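Local atomic coordinates of putative permease protein, ABC transporter (Porphyromonas gingivalis, PDB entry 3IS6), a protein that probably takes part in transport across the cell membrane as an ABC-transporter permease, the portion described here being its MacB-like periplasmic core domain. Residues A[55-67]-A[77-90]. Residues are numbered along the deposited sequence; the frame is centred on the assembly and turned at random.
Sequences ELATRTTLYGTSK and ETKTLLAEPAFLDM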
loop_
_atom_site.group_PDB
_atom_site.type_symbol
_atom_site.label_atom_id
_atom_site.label_comp_id
_atom_site.label_asym_id
_atom_site.label_seq_id
_atom_site.Cartn_x
_atom_site.Cartn_y
_atom_site.Cartn_z
ATOM N N GLU A 55 -7.282 -27.131 7.406
ATOM C CA GLU A 55 -6.212 -27.588 6.569
ATOM C C GLU A 55 -5.318 -26.515 5.969
ATOM O O GLU A 55 -4.127 -26.624 5.962
ATOM C CB GLU A 55 -6.801 -28.389 5.442
ATOM C CG GLU A 55 -5.894 -29.329 4.799
ATOM C CD GLU A 55 -6.585 -30.267 3.857
ATOM O OE1 GLU A 55 -7.655 -30.771 4.193
ATOM O OE2 GLU A 55 -6.036 -30.514 2.781
ATOM N N LEU A 56 -5.933 -25.501 5.402
ATOM C CA LEU A 56 -5.202 -24.440 4.778
ATOM C C LEU A 56 -6.040 -23.181 4.823
ATOM O O LEU A 56 -7.222 -23.266 4.701
ATOM C CB LEU A 56 -4.915 -24.834 3.345
ATOM C CG LEU A 56 -4.121 -23.920 2.422
ATOM C CD1 LEU A 56 -2.712 -23.911 2.861
ATOM C CD2 LEU A 56 -4.206 -24.311 1.013
ATOM N N ALA A 57 -5.410 -22.031 5.007
ATOM C CA ALA A 57 -6.045 -20.742 4.844
ATOM C C ALA A 57 -5.189 -19.789 4.031
ATOM O O ALA A 57 -4.015 -19.815 4.115
ATOM C CB ALA A 57 -6.351 -20.152 6.113
ATOM N N THR A 58 -5.824 -18.955 3.241
ATOM C CA THR A 58 -5.134 -17.993 2.418
ATOM C C THR A 58 -5.969 -16.741 2.213
ATOM O O THR A 58 -7.131 -16.772 2.421
ATOM C CB THR A 58 -4.634 -18.613 1.102
ATOM O OG1 THR A 58 -3.597 -17.821 0.561
ATOM C CG2 THR A 58 -5.714 -18.758 0.080
ATOM N N ARG A 59 -5.336 -15.660 1.803
ATOM C CA ARG A 59 -5.965 -14.374 1.646
ATOM C C ARG A 59 -5.690 -13.756 0.284
ATOM O O ARG A 59 -4.654 -13.914 -0.249
ATOM C CB ARG A 59 -5.521 -13.431 2.748
ATOM C CG ARG A 59 -4.046 -13.099 2.758
ATOM C CD ARG A 59 -3.604 -12.393 3.996
ATOM N NE ARG A 59 -2.195 -12.584 4.257
ATOM C CZ ARG A 59 -1.484 -11.933 5.153
ATOM N NH1 ARG A 59 -2.014 -11.014 5.915
ATOM N NH2 ARG A 59 -0.216 -12.218 5.286
ATOM N N THR A 60 -6.665 -13.049 -0.245
ATOM C CA THR A 60 -6.499 -12.240 -1.427
ATOM C C THR A 60 -7.080 -10.839 -1.237
ATOM O O THR A 60 -7.900 -10.630 -0.401
ATOM C CB THR A 60 -7.156 -12.882 -2.661
ATOM O OG1 THR A 60 -8.554 -12.891 -2.510
ATOM C CG2 THR A 60 -6.702 -14.271 -2.855
ATOM N N THR A 61 -6.603 -9.883 -2.009
ATOM C CA THR A 61 -7.271 -8.615 -2.168
ATOM C C THR A 61 -7.246 -8.141 -3.621
ATOM O O THR A 61 -6.230 -8.157 -4.236
ATOM C CB THR A 61 -6.763 -7.549 -1.179
ATOM O OG1 THR A 61 -7.544 -6.372 -1.297
ATOM C CG2 THR A 61 -5.352 -7.203 -1.418
ATOM N N LEU A 62 -8.377 -7.717 -4.134
ATOM C CA LEU A 62 -8.479 -7.302 -5.502
ATOM C C LEU A 62 -8.035 -5.886 -5.665
ATOM O O LEU A 62 -8.514 -5.046 -4.995
ATOM C CB LEU A 62 -9.911 -7.388 -5.958
ATOM C CG LEU A 62 -10.207 -6.908 -7.362
ATOM C CD1 LEU A 62 -9.717 -7.847 -8.367
ATOM C CD2 LEU A 62 -11.639 -6.673 -7.559
ATOM N N TYR A 63 -7.050 -5.646 -6.494
ATOM C CA TYR A 63 -6.754 -4.309 -6.905
ATOM C C TYR A 63 -7.758 -3.706 -7.857
ATOM O O TYR A 63 -8.183 -2.614 -7.671
ATOM C CB TYR A 63 -5.359 -4.153 -7.441
ATOM C CG TYR A 63 -5.077 -2.733 -7.800
ATOM C CD1 TYR A 63 -4.739 -1.824 -6.841
ATOM C CD2 TYR A 63 -5.199 -2.292 -9.102
ATOM C CE1 TYR A 63 -4.509 -0.542 -7.167
ATOM C CE2 TYR A 63 -4.972 -1.023 -9.431
ATOM C CZ TYR A 63 -4.624 -0.143 -8.461
ATOM O OH TYR A 63 -4.391 1.149 -8.792
ATOM N N GLY A 64 -8.132 -4.454 -8.865
ATOM C CA GLY A 64 -9.031 -3.965 -9.861
ATOM C C GLY A 64 -8.374 -3.836 -11.199
ATOM O O GLY A 64 -7.354 -4.393 -11.436
ATOM N N THR A 65 -8.997 -3.088 -12.069
ATOM C CA THR A 65 -8.562 -2.990 -13.429
ATOM C C THR A 65 -7.766 -1.735 -13.678
ATOM O O THR A 65 -8.172 -0.682 -13.337
ATOM C CB THR A 65 -9.752 -3.050 -14.358
ATOM O OG1 THR A 65 -10.402 -4.305 -14.205
ATOM C CG2 THR A 65 -9.325 -2.936 -15.738
ATOM N N SER A 66 -6.603 -1.879 -14.269
ATOM C CA SER A 66 -5.745 -0.750 -14.591
ATOM C C SER A 66 -4.958 -1.030 -15.859
ATOM O O SER A 66 -4.996 -2.098 -16.346
ATOM C CB SER A 66 -4.829 -0.398 -13.442
ATOM O OG SER A 66 -3.713 -1.203 -13.430
ATOM N N LYS A 67 -4.252 -0.047 -16.361
ATOM C CA LYS A 67 -3.548 -0.181 -17.608
ATOM C C LYS A 67 -2.068 -0.415 -17.406
ATOM O O LYS A 67 -1.464 0.248 -16.633
ATOM C CB LYS A 67 -3.774 1.033 -18.460
ATOM C CG LYS A 67 -5.034 0.982 -19.179
ATOM C CD LYS A 67 -5.464 2.300 -19.614
ATOM C CE LYS A 67 -6.679 2.182 -20.519
ATOM N NZ LYS A 67 -6.885 3.409 -21.317
ATOM N N GLU A 77 -5.262 -3.465 -20.708
ATOM C CA GLU A 77 -6.090 -3.362 -19.540
ATOM C C GLU A 77 -6.008 -4.692 -18.823
ATOM O O GLU A 77 -6.218 -5.711 -19.403
ATOM C CB GLU A 77 -7.514 -3.027 -19.951
ATOM C CG GLU A 77 -8.516 -2.985 -18.829
ATOM C CD GLU A 77 -9.955 -2.918 -19.314
ATOM O OE1 GLU A 77 -10.583 -3.968 -19.503
ATOM O OE2 GLU A 77 -10.450 -1.806 -19.510
ATOM N N THR A 78 -5.654 -4.662 -17.561
ATOM C CA THR A 78 -5.486 -5.875 -16.823
ATOM C C THR A 78 -6.180 -5.829 -15.474
ATOM O O THR A 78 -6.137 -4.841 -14.808
ATOM C CB THR A 78 -3.992 -6.206 -16.634
ATOM O OG1 THR A 78 -3.538 -5.642 -15.430
ATOM C CG2 THR A 78 -3.168 -5.625 -17.719
ATOM N N LYS A 79 -6.791 -6.923 -15.084
ATOM C CA LYS A 79 -7.406 -7.034 -13.783
ATOM C C LYS A 79 -6.477 -7.742 -12.836
ATOM O O LYS A 79 -6.141 -8.873 -13.031
ATOM C CB LYS A 79 -8.707 -7.803 -13.868
ATOM C CG LYS A 79 -9.494 -7.743 -12.620
ATOM C CD LYS A 79 -10.515 -8.799 -12.553
ATOM C CE LYS A 79 -11.724 -8.367 -11.873
ATOM N NZ LYS A 79 -12.833 -8.427 -12.801
ATOM N N THR A 80 -6.092 -7.047 -11.798
ATOM C CA THR A 80 -5.032 -7.461 -10.930
ATOM C C THR A 80 -5.492 -7.874 -9.536
ATOM O O THR A 80 -6.175 -7.163 -8.868
ATOM C CB THR A 80 -4.006 -6.340 -10.807
ATOM O OG1 THR A 80 -3.443 -6.064 -12.071
ATOM C CG2 THR A 80 -2.954 -6.706 -9.892
ATOM N N LEU A 81 -5.072 -9.038 -9.126
ATOM C CA LEU A 81 -5.392 -9.583 -7.855
ATOM C C LEU A 81 -4.116 -9.888 -7.064
ATOM O O LEU A 81 -3.195 -10.436 -7.577
ATOM C CB LEU A 81 -6.214 -10.840 -8.030
ATOM C CG LEU A 81 -6.698 -11.623 -6.821
ATOM C CD1 LEU A 81 -7.745 -10.884 -6.100
ATOM C CD2 LEU A 81 -7.213 -12.921 -7.233
ATOM N N LEU A 82 -4.114 -9.543 -5.802
ATOM C CA LEU A 82 -2.993 -9.791 -4.949
ATOM C C LEU A 82 -3.214 -11.065 -4.141
ATOM O O LEU A 82 -4.213 -11.211 -3.517
ATOM C CB LEU A 82 -2.794 -8.610 -4.033
ATOM C CG LEU A 82 -1.976 -7.423 -4.527
ATOM C CD1 LEU A 82 -2.459 -6.944 -5.780
ATOM C CD2 LEU A 82 -1.957 -6.333 -3.540
ATOM N N ALA A 83 -2.269 -11.978 -4.214
ATOM C CA ALA A 83 -2.401 -13.305 -3.658
ATOM C C ALA A 83 -1.126 -13.901 -3.058
ATOM O O ALA A 83 -0.067 -13.416 -3.268
ATOM C CB ALA A 83 -2.943 -14.211 -4.650
ATOM N N GLU A 84 -1.304 -14.941 -2.276
ATOM C CA GLU A 84 -0.232 -15.675 -1.656
ATOM C C GLU A 84 0.132 -16.878 -2.521
ATOM O O GLU A 84 -0.630 -17.285 -3.336
ATOM C CB GLU A 84 -0.614 -16.121 -0.253
ATOM C CG GLU A 84 -1.071 -15.032 0.673
ATOM C CD GLU A 84 -1.373 -15.508 2.067
ATOM O OE1 GLU A 84 -2.012 -16.538 2.238
ATOM O OE2 GLU A 84 -0.962 -14.854 3.005
ATOM N N PRO A 85 1.292 -17.475 -2.295
ATOM C CA PRO A 85 1.658 -18.656 -3.043
ATOM C C PRO A 85 0.639 -19.763 -2.823
ATOM O O PRO A 85 0.398 -20.517 -3.691
ATOM C CB PRO A 85 3.007 -18.992 -2.467
ATOM C CG PRO A 85 3.583 -17.689 -2.236
ATOM C CD PRO A 85 2.486 -16.834 -1.749
ATOM N N ALA A 86 -0.009 -19.770 -1.684
ATOM C CA ALA A 86 -0.993 -20.774 -1.378
ATOM C C ALA A 86 -2.234 -20.686 -2.257
ATOM O O ALA A 86 -2.965 -21.615 -2.356
ATOM C CB ALA A 86 -1.341 -20.722 0.023
ATOM N N PHE A 87 -2.429 -19.574 -2.918
ATOM C CA PHE A 87 -3.555 -19.396 -3.799
ATOM C C PHE A 87 -3.484 -20.461 -4.858
ATOM O O PHE A 87 -4.445 -21.000 -5.254
ATOM C CB PHE A 87 -3.440 -18.028 -4.443
ATOM C CG PHE A 87 -4.505 -17.700 -5.446
ATOM C CD1 PHE A 87 -5.659 -17.086 -5.066
ATOM C CD2 PHE A 87 -4.323 -17.927 -6.759
ATOM C CE1 PHE A 87 -6.596 -16.756 -5.974
ATOM C CE2 PHE A 87 -5.263 -17.583 -7.650
ATOM C CZ PHE A 87 -6.392 -17.006 -7.254
ATOM N N LEU A 88 -2.296 -20.750 -5.312
ATOM C CA LEU A 88 -2.115 -21.737 -6.329
ATOM C C LEU A 88 -2.546 -23.112 -5.866
ATOM O O LEU A 88 -3.085 -23.841 -6.618
ATOM C CB LEU A 88 -0.658 -21.767 -6.764
ATOM C CG LEU A 88 -0.104 -20.808 -7.804
ATOM C CD1 LEU A 88 -0.674 -19.508 -7.813
ATOM C CD2 LEU A 88 1.376 -20.723 -7.751
ATOM N N ASP A 89 -2.223 -23.462 -4.648
ATOM C CA ASP A 89 -2.685 -24.688 -4.051
ATOM C C ASP A 89 -4.185 -24.758 -3.752
ATOM O O ASP A 89 -4.852 -25.663 -4.136
ATOM C CB ASP A 89 -1.855 -24.973 -2.820
ATOM C CG ASP A 89 -0.392 -25.289 -3.166
ATOM O OD1 ASP A 89 -0.137 -25.833 -4.235
ATOM O OD2 ASP A 89 0.494 -24.980 -2.371
HETATM N N MSE A 90 -4.701 -23.724 -3.143
HETATM C CA MSE A 90 -6.087 -23.638 -2.784
HETATM C C MSE A 90 -6.991 -23.739 -4.009
HETATM O O MSE A 90 -8.027 -24.279 -3.924
HETATM C CB MSE A 90 -6.340 -22.327 -2.074
HETATM C CG MSE A 90 -7.745 -22.073 -1.654
HETATM SE SE MSE A 90 -8.362 -23.131 -0.142
HETATM C CE MSE A 90 -7.558 -22.267 1.283
HETATM O O HOH W 1 -3.824 -16.112 -1.715
#
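Glu84, Thr58 and Arg59 illustrate how a side chain can take over where the backbone ladder of a beta hairpin ends. Strand 55-67 and strand 77-83 run antiparallel, with Thr61 and Leu82 exchanging two backbone bonds; a beta bulge at Tyr63 and Gly64, both facing Thr80, shifts the register by one. Past Ala83 the chain turns toward helix 86-90, and Glu84 reaches back to strand 55-67. Glu84 CB lies 3.5 Å from Thr58 OG1, and Glu84 CG, anti to the carbonyl carbon (chi1 -55°), faces both Thr58 OG1 and Arg59 O. Glu84 CD touches Thr58 OG1 (3.5 Å) and Arg59 CG, and the extended chain delivers the carboxylate to two donors. Glu84 OE1 accepts a hydrogen bond from Thr58 OG1 at 2.6 Å through its anti lone pair, while Glu84 OE2 forms a salt bridge with Arg59 NE at 2.9 Å. This second bond is nearly straight (166°) and lies close to the guanidinium plane, yet it meets the carboxylate from above, the planes being 80° apart. A water donates to Thr58 OG1 and Arg59 O and accepts from Glu84 N. Met90 (selenomethionine) brings CE to 3.9 Å from Leu56 CD2. Strand 77-83 pairs with one edge of strand 55-67, and helix 86-90 packs against the side chains of Leu56, Thr58 and Thr60; across the other edge these residues pair with strand 181-186, while helix 43-50 packs on Leu56 and Arg59.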